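Local coordinates for putative cell invasion protein with MAC/Perforin domain (Bacteroides thetaiotaomicron VPI-5482, PDB 3KK7) that is of unproven function but belongs to the membrane-attack complex/perforin family, whose members often form pores, and may take part in cell invasion, at residues I384-S387 with E391-Y394; V166-L171 with K331-I336. All blocks are in the same frame, centred on the assembly; numbering follows the deposited sequence.

Interaction 1: residues I384-S387 with E391-Y394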
ATOM      1  N   ILE A 384     -20.033 -26.554  -2.801  1.00 37.49           N
ATOM      2  CA  ILE A 384     -20.182 -26.727  -4.248  1.00 37.41           C
ATOM      3  C   ILE A 384     -21.555 -26.230  -4.675  1.00 37.58           C
ATOM      4  O   ILE A 384     -21.643 -25.285  -5.455  1.00 38.01           O
ATOM      5  CB  ILE A 384     -19.978 -28.200  -4.724  1.00 37.25           C
ATOM      6  CG1 ILE A 384     -18.576 -28.699  -4.374  1.00 36.78           C
ATOM      7  CG2 ILE A 384     -20.187 -28.302  -6.244  1.00 36.23           C
ATOM      8  CD1 ILE A 384     -17.440 -27.940  -5.082  1.00 35.48           C
ATOM      9  N   ARG A 385     -22.619 -26.851  -4.166  1.00 37.47           N
ATOM     10  CA  ARG A 385     -23.978 -26.425  -4.505  1.00 37.43           C
ATOM     11  C   ARG A 385     -25.010 -26.951  -3.522  1.00 37.11           C
ATOM     12  O   ARG A 385     -24.682 -27.762  -2.644  1.00 37.13           O
ATOM     13  CB  ARG A 385     -24.343 -26.901  -5.912  1.00 37.69           C
ATOM     14  CG  ARG A 385     -24.224 -28.416  -6.120  1.00 38.57           C
ATOM     15  CD  ARG A 385     -25.015 -28.869  -7.337  1.00 39.68           C
ATOM     16  NE  ARG A 385     -25.080 -30.330  -7.419  1.00 40.92           N
ATOM     17  CZ  ARG A 385     -24.128 -31.105  -7.934  1.00 41.72           C
ATOM     18  NH1 ARG A 385     -22.999 -30.581  -8.428  1.00 41.43           N
ATOM     19  NH2 ARG A 385     -24.306 -32.424  -7.954  1.00 42.13           N
ATOM     20  N   LYS A 386     -26.247 -26.471  -3.685  1.00 36.55           N
ATOM     21  CA  LYS A 386     -27.418 -26.983  -2.964  1.00 36.21           C
ATOM     22  C   LYS A 386     -28.081 -28.092  -3.763  1.00 34.61           C
ATOM     23  O   LYS A 386     -28.273 -27.957  -4.966  1.00 34.08           O
ATOM     24  CB  LYS A 386     -28.475 -25.884  -2.712  1.00 36.81           C
ATOM     25  CG  LYS A 386     -28.013 -24.801  -1.763  1.00 39.17           C
ATOM     26  CD  LYS A 386     -29.115 -24.193  -0.884  1.00 41.66           C
ATOM     27  CE  LYS A 386     -28.431 -23.436   0.291  1.00 43.08           C
ATOM     28  NZ  LYS A 386     -29.284 -22.378   0.926  1.00 44.72           N
ATOM     29  N   SER A 387     -28.464 -29.160  -3.068  1.00 33.09           N
ATOM     30  CA  SER A 387     -29.216 -30.252  -3.668  1.00 31.99           C
ATOM     31  C   SER A 387     -30.606 -29.762  -4.031  1.00 31.08           C
ATOM     32  O   SER A 387     -31.005 -28.669  -3.641  1.00 30.15           O
ATOM     33  CB  SER A 387     -29.316 -31.455  -2.701  1.00 32.02           C
ATOM     34  OG  SER A 387     -30.300 -31.276  -1.691  1.00 30.91           O
ATOM     35  N   GLU A 391     -30.225 -28.998   0.301  1.00 34.83           N
ATOM     36  CA  GLU A 391     -29.135 -29.382   1.192  1.00 35.83           C
ATOM     37  C   GLU A 391     -27.777 -28.899   0.665  1.00 36.27           C
ATOM     38  O   GLU A 391     -27.455 -29.068  -0.525  1.00 35.72           O
ATOM     39  CB  GLU A 391     -29.156 -30.904   1.386  1.00 36.20           C
ATOM     40  CG  GLU A 391     -27.946 -31.525   2.079  1.00 37.86           C
ATOM     41  CD  GLU A 391     -28.178 -32.987   2.448  1.00 40.83           C
ATOM     42  OE1 GLU A 391     -29.297 -33.512   2.206  1.00 42.20           O
ATOM     43  OE2 GLU A 391     -27.243 -33.612   2.992  1.00 43.31           O
ATOM     44  N   LYS A 392     -26.980 -28.309   1.557  1.00 36.51           N
ATOM     45  CA  LYS A 392     -25.640 -27.901   1.179  1.00 36.79           C
ATOM     46  C   LYS A 392     -24.769 -29.137   0.948  1.00 36.52           C
ATOM     47  O   LYS A 392     -24.749 -30.064   1.768  1.00 36.31           O
ATOM     48  CB  LYS A 392     -25.032 -26.972   2.214  1.00 36.91           C
ATOM     49  CG  LYS A 392     -25.706 -25.611   2.262  1.00 38.37           C
ATOM     50  CD  LYS A 392     -24.786 -24.590   2.944  1.00 41.11           C
ATOM     51  CE  LYS A 392     -25.350 -23.161   2.948  1.00 42.80           C
ATOM     52  NZ  LYS A 392     -26.241 -22.919   4.127  1.00 43.41           N
ATOM     53  N   LEU A 393     -24.091 -29.139  -0.205  1.00 36.38           N
ATOM     54  CA  LEU A 393     -23.209 -30.232  -0.641  1.00 35.85           C
ATOM     55  C   LEU A 393     -21.774 -29.738  -0.802  1.00 35.73           C
ATOM     56  O   LEU A 393     -21.529 -28.662  -1.365  1.00 35.04           O
ATOM     57  CB  LEU A 393     -23.667 -30.787  -1.980  1.00 35.62           C
ATOM     58  CG  LEU A 393     -25.078 -31.334  -2.068  1.00 34.52           C
ATOM     59  CD1 LEU A 393     -25.382 -31.624  -3.543  1.00 33.14           C
ATOM     60  CD2 LEU A 393     -25.201 -32.575  -1.197  1.00 33.08           C
ATOM     61  N   TYR A 394     -20.835 -30.562  -0.339  1.00 35.58           N
ATOM     62  CA  TYR A 394     -19.448 -30.173  -0.228  1.00 34.98           C
ATOM     63  C   TYR A 394     -18.492 -31.183  -0.847  1.00 35.11           C
ATOM     64  O   TYR A 394     -18.768 -32.378  -0.868  1.00 35.10           O
ATOM     65  CB  TYR A 394     -19.109 -30.053   1.243  1.00 34.87           C
ATOM     66  CG  TYR A 394     -19.874 -28.997   1.994  1.00 34.30           C
ATOM     67  CD1 TYR A 394     -19.403 -27.681   2.053  1.00 34.72           C
ATOM     68  CD2 TYR A 394     -21.048 -29.307   2.668  1.00 32.97           C
ATOM     69  CE1 TYR A 394     -20.091 -26.700   2.762  1.00 35.25           C
ATOM     70  CE2 TYR A 394     -21.739 -28.340   3.386  1.00 33.31           C
ATOM     71  CZ  TYR A 394     -21.255 -27.039   3.432  1.00 35.14           C
ATOM     72  OH  TYR A 394     -21.932 -26.070   4.131  1.00 35.97           O
TER
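Leu-393 turns its side chain to the same face of the hairpin as Arg-385, and the two chains run obliquely past each other, Leu-393 CD1 lying 4.1 Å from Arg-385 NE. Leu-393 CB lies 3.3 Å from Arg-385 O, and Leu-393 CD1 4.0 Å from Ser-387 CB. On the other face Lys-386 and Lys-392 lie side by side and point the same way, CE of Lys-386 against CG of Lys-392 at 4.0 Å; their like-charged NZ atoms end 4.4 Å apart. Ile-384 and Arg-385 both face Leu-393, a classic beta bulge: Ile-384 N donates to Leu-393 O and Leu-393 N to Arg-385 O. Ser-387 N bonds Glu-391 O at 2.7 Å, and Ser-387 OG, held between its own N and carbonyl carbon (chi1 79°), accepts from Glu-391 N at 3.0 Å and also bonds Ser-389 OG. Replacing Ser-387 by an alanine would probably leave Glu-391 N without this acceptor and Ser-389 OG without its mate. The segments form the turn end of the hairpin 376-386/392-401; helix 420-424 packs on its Leu-393 face, where the Arg-385 guanidinium bonds Ala-416 O and Gln-418 O and salt-bridges Asp-420.

Interaction 2: residues V166-L171 with K331-I336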
ATOM      1  N   VAL A 166       6.104  27.251  -5.795  1.00 24.41           N
ATOM      2  CA  VAL A 166       6.737  27.662  -7.028  1.00 24.58           C
ATOM      3  C   VAL A 166       7.050  26.363  -7.771  1.00 24.92           C
ATOM      4  O   VAL A 166       7.818  25.519  -7.300  1.00 24.55           O
ATOM      5  CB  VAL A 166       7.942  28.506  -6.787  1.00 24.46           C
ATOM      6  CG1 VAL A 166       8.537  28.942  -8.143  1.00 23.10           C
ATOM      7  CG2 VAL A 166       7.530  29.692  -5.971  1.00 24.58           C
ATOM      8  N   VAL A 167       6.382  26.173  -8.899  1.00 25.33           N
ATOM      9  CA  VAL A 167       6.453  24.911  -9.594  1.00 25.39           C
ATOM     10  C   VAL A 167       7.392  25.081 -10.761  1.00 26.89           C
ATOM     11  O   VAL A 167       7.294  26.036 -11.553  1.00 26.47           O
ATOM     12  CB  VAL A 167       5.063  24.400 -10.012  1.00 25.34           C
ATOM     13  CG1 VAL A 167       5.181  23.127 -10.816  1.00 23.00           C
ATOM     14  CG2 VAL A 167       4.208  24.182  -8.766  1.00 21.91           C
ATOM     15  N   ASN A 168       8.336  24.154 -10.833  1.00 28.05           N
ATOM     16  CA  ASN A 168       9.350  24.235 -11.848  1.00 29.39           C
ATOM     17  C   ASN A 168       9.431  23.022 -12.749  1.00 29.31           C
ATOM     18  O   ASN A 168       9.878  23.122 -13.884  1.00 29.54           O
ATOM     19  CB  ASN A 168      10.682  24.470 -11.187  1.00 29.90           C
ATOM     20  CG  ASN A 168      11.643  25.144 -12.089  1.00 31.81           C
ATOM     21  OD1 ASN A 168      11.455  26.322 -12.440  1.00 37.55           O
ATOM     22  ND2 ASN A 168      12.694  24.424 -12.477  1.00 33.21           N
ATOM     23  N   GLY A 169       8.979  21.882 -12.255  1.00 29.42           N
ATOM     24  CA  GLY A 169       9.019  20.675 -13.034  1.00 29.43           C
ATOM     25  C   GLY A 169       7.942  19.676 -12.699  1.00 29.68           C
ATOM     26  O   GLY A 169       7.108  19.867 -11.802  1.00 29.19           O
HETATM   27  N   MSE A 170       8.032  18.567 -13.413  1.00 30.14           N
HETATM   28  CA  MSE A 170       6.995  17.569 -13.456  1.00 30.65           C
HETATM   29  C   MSE A 170       7.686  16.271 -13.877  1.00 29.70           C
HETATM   30  O   MSE A 170       8.412  16.258 -14.875  1.00 29.69           O
HETATM   31  CB  MSE A 170       6.028  18.053 -14.513  1.00 31.20           C
HETATM   32  CG  MSE A 170       4.829  17.261 -14.689  1.00 35.28           C
HETATM   33 SE   MSE A 170       3.568  18.213 -15.883  0.75 40.65          SE
HETATM   34  CE  MSE A 170       2.156  16.837 -15.728  1.00 38.31           C
ATOM     35  N   LEU A 171       7.515  15.201 -13.106  1.00 28.51           N
ATOM     36  CA  LEU A 171       8.136  13.911 -13.441  1.00 28.00           C
ATOM     37  C   LEU A 171       7.100  12.850 -13.474  1.00 26.78           C
ATOM     38  O   LEU A 171       6.279  12.802 -12.580  1.00 27.26           O
ATOM     39  CB  LEU A 171       9.184  13.482 -12.425  1.00 27.90           C
ATOM     40  CG  LEU A 171      10.585  14.025 -12.620  1.00 30.25           C
ATOM     41  CD1 LEU A 171      10.622  15.504 -12.212  1.00 33.29           C
ATOM     42  CD2 LEU A 171      11.537  13.203 -11.762  1.00 33.34           C
ATOM     43  N   LYS A 331      18.746  23.998  -8.164  1.00 32.29           N
ATOM     44  CA  LYS A 331      19.453  22.951  -7.425  0.50 32.16           C
ATOM     45  C   LYS A 331      18.791  22.723  -6.055  1.00 31.94           C
ATOM     46  O   LYS A 331      18.925  21.655  -5.444  1.00 31.56           O
ATOM     47  CB  LYS A 331      20.931  23.340  -7.240  0.50 32.39           C
ATOM     48  CG  LYS A 331      21.729  23.534  -8.560  0.50 32.48           C
ATOM     49  CD  LYS A 331      23.036  24.311  -8.359  0.50 31.59           C
ATOM     50  CE  LYS A 331      23.627  24.740  -9.692  0.50 31.21           C
ATOM     51  NZ  LYS A 331      24.797  25.631  -9.513  0.50 30.50           N
ATOM     52  N   THR A 332      18.089  23.745  -5.562  1.00 31.10           N
ATOM     53  CA  THR A 332      17.461  23.664  -4.254  1.00 30.16           C
ATOM     54  C   THR A 332      16.047  23.070  -4.303  1.00 29.60           C
ATOM     55  O   THR A 332      15.377  22.965  -3.274  1.00 29.43           O
ATOM     56  CB  THR A 332      17.400  25.038  -3.601  1.00 30.10           C
ATOM     57  OG1 THR A 332      16.442  25.855  -4.281  1.00 29.40           O
ATOM     58  CG2 THR A 332      18.773  25.707  -3.644  1.00 30.34           C
ATOM     59  N   HIS A 333      15.605  22.653  -5.481  1.00 28.73           N
ATOM     60  CA  HIS A 333      14.244  22.176  -5.640  1.00 28.29           C
ATOM     61  C   HIS A 333      14.078  20.743  -5.121  1.00 27.91           C
ATOM     62  O   HIS A 333      15.053  20.004  -4.983  1.00 28.77           O
ATOM     63  CB  HIS A 333      13.833  22.315  -7.097  1.00 27.91           C
ATOM     64  CG  HIS A 333      13.709  23.737  -7.530  1.00 28.18           C
ATOM     65  ND1 HIS A 333      13.144  24.103  -8.730  1.00 27.56           N
ATOM     66  CD2 HIS A 333      14.038  24.892  -6.897  1.00 27.79           C
ATOM     67  CE1 HIS A 333      13.160  25.424  -8.830  1.00 28.18           C
ATOM     68  NE2 HIS A 333      13.698  25.928  -7.732  1.00 26.15           N
ATOM     69  N   THR A 334      12.854  20.364  -4.788  1.00 26.86           N
ATOM     70  CA  THR A 334      12.599  19.013  -4.312  1.00 26.08           C
ATOM     71  C   THR A 334      11.181  18.641  -4.714  1.00 25.40           C
ATOM     72  O   THR A 334      10.528  19.410  -5.403  1.00 24.37           O
ATOM     73  CB  THR A 334      12.826  18.894  -2.791  1.00 25.82           C
ATOM     74  OG1 THR A 334      12.807  17.510  -2.422  1.00 26.79           O
ATOM     75  CG2 THR A 334      11.753  19.653  -2.004  1.00 25.02           C
HETATM   76  N   MSE A 335      10.721  17.463  -4.319  1.00 25.45           N
HETATM   77  CA  MSE A 335       9.332  17.080  -4.574  1.00 25.97           C
HETATM   78  C   MSE A 335       8.403  17.915  -3.680  1.00 25.90           C
HETATM   79  O   MSE A 335       8.572  17.916  -2.473  1.00 25.66           O
HETATM   80  CB  MSE A 335       9.123  15.600  -4.284  1.00 26.29           C
HETATM   81  CG  MSE A 335       7.670  15.132  -4.426  1.00 26.31           C
HETATM   82 SE   MSE A 335       7.589  13.213  -4.218  0.75 25.44          SE
HETATM   83  CE  MSE A 335       6.633  13.045  -2.536  1.00 26.68           C
ATOM     84  N   ILE A 336       7.416  18.595  -4.275  1.00 25.82           N
ATOM     85  CA  ILE A 336       6.542  19.492  -3.531  1.00 25.33           C
ATOM     86  C   ILE A 336       5.023  19.217  -3.571  1.00 25.65           C
ATOM     87  O   ILE A 336       4.281  19.796  -2.770  1.00 25.00           O
ATOM     88  CB  ILE A 336       6.789  20.932  -3.951  1.00 25.27           C
ATOM     89  CG1 ILE A 336       6.476  21.130  -5.429  1.00 25.74           C
ATOM     90  CG2 ILE A 336       8.208  21.311  -3.636  1.00 24.09           C
ATOM     91  CD1 ILE A 336       6.342  22.592  -5.837  1.00 24.14           C
TER
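Ile-336 reaches strand 157-173 with its CD1, within the large antiparallel sheet of the MACPF domain. This is the closely packed, buried part of the contact: the methyl lies 3.6 Å from Val-166 O and 4.0 Å from Val-167 CG2, the Ile-336 and Val-167 side chains crossing at a slant. Its CG1 stands between the backbone N and the carbonyl carbon (chi1 62°), and the extended chi2 then carries CD1 across to strand 157-173. Val-167 is packed further by Leu-98, Thr-100 and Tyr-217. No hydrogen bond joins the two segments directly; strand 211-218 pairs with both 157-173 and 334-338 and so links them. The more solvent-exposed side is formed by Asn-168 and His-333, both only partly buried. Here a classic beta bulge, Asn-168 and Gly-169 both facing Thr-218, interrupts the regular strand. The Asn-168 side chain meets the imidazole at its edge, with the amide and ring planes 83° apart, and the approach is by van der Waals contact. The ring is tethered through NE2, which is hydrogen-bonded to Leu-327 O. The nearest atoms of this pair are Asn-168 CB and His-333 ND1, 3.5 Å apart.

Interactions 1 and 2 belong to different parts of the chain and do not touch: their centres are 61 Å apart and their nearest atoms about 48 Å apart, on opposite sides of the chain's centre. Interaction 2 joins segments 160 residues apart within the MACPF domain, its centre about 25 Å from the centre of the chain. Interaction 1, its centre about 38 Å from that same point, bridges only a short turn in the D2 domain. In sequence, interaction 2 closes before interaction 1 opens. One is a surface hairpin held mainly by backbone hydrogen bonds plus one to a serine hydroxyl, the other a buried contact by packing alone. Interaction 1 carries its bulge across the contact, whereas that of interaction 2 is against strand 211-218.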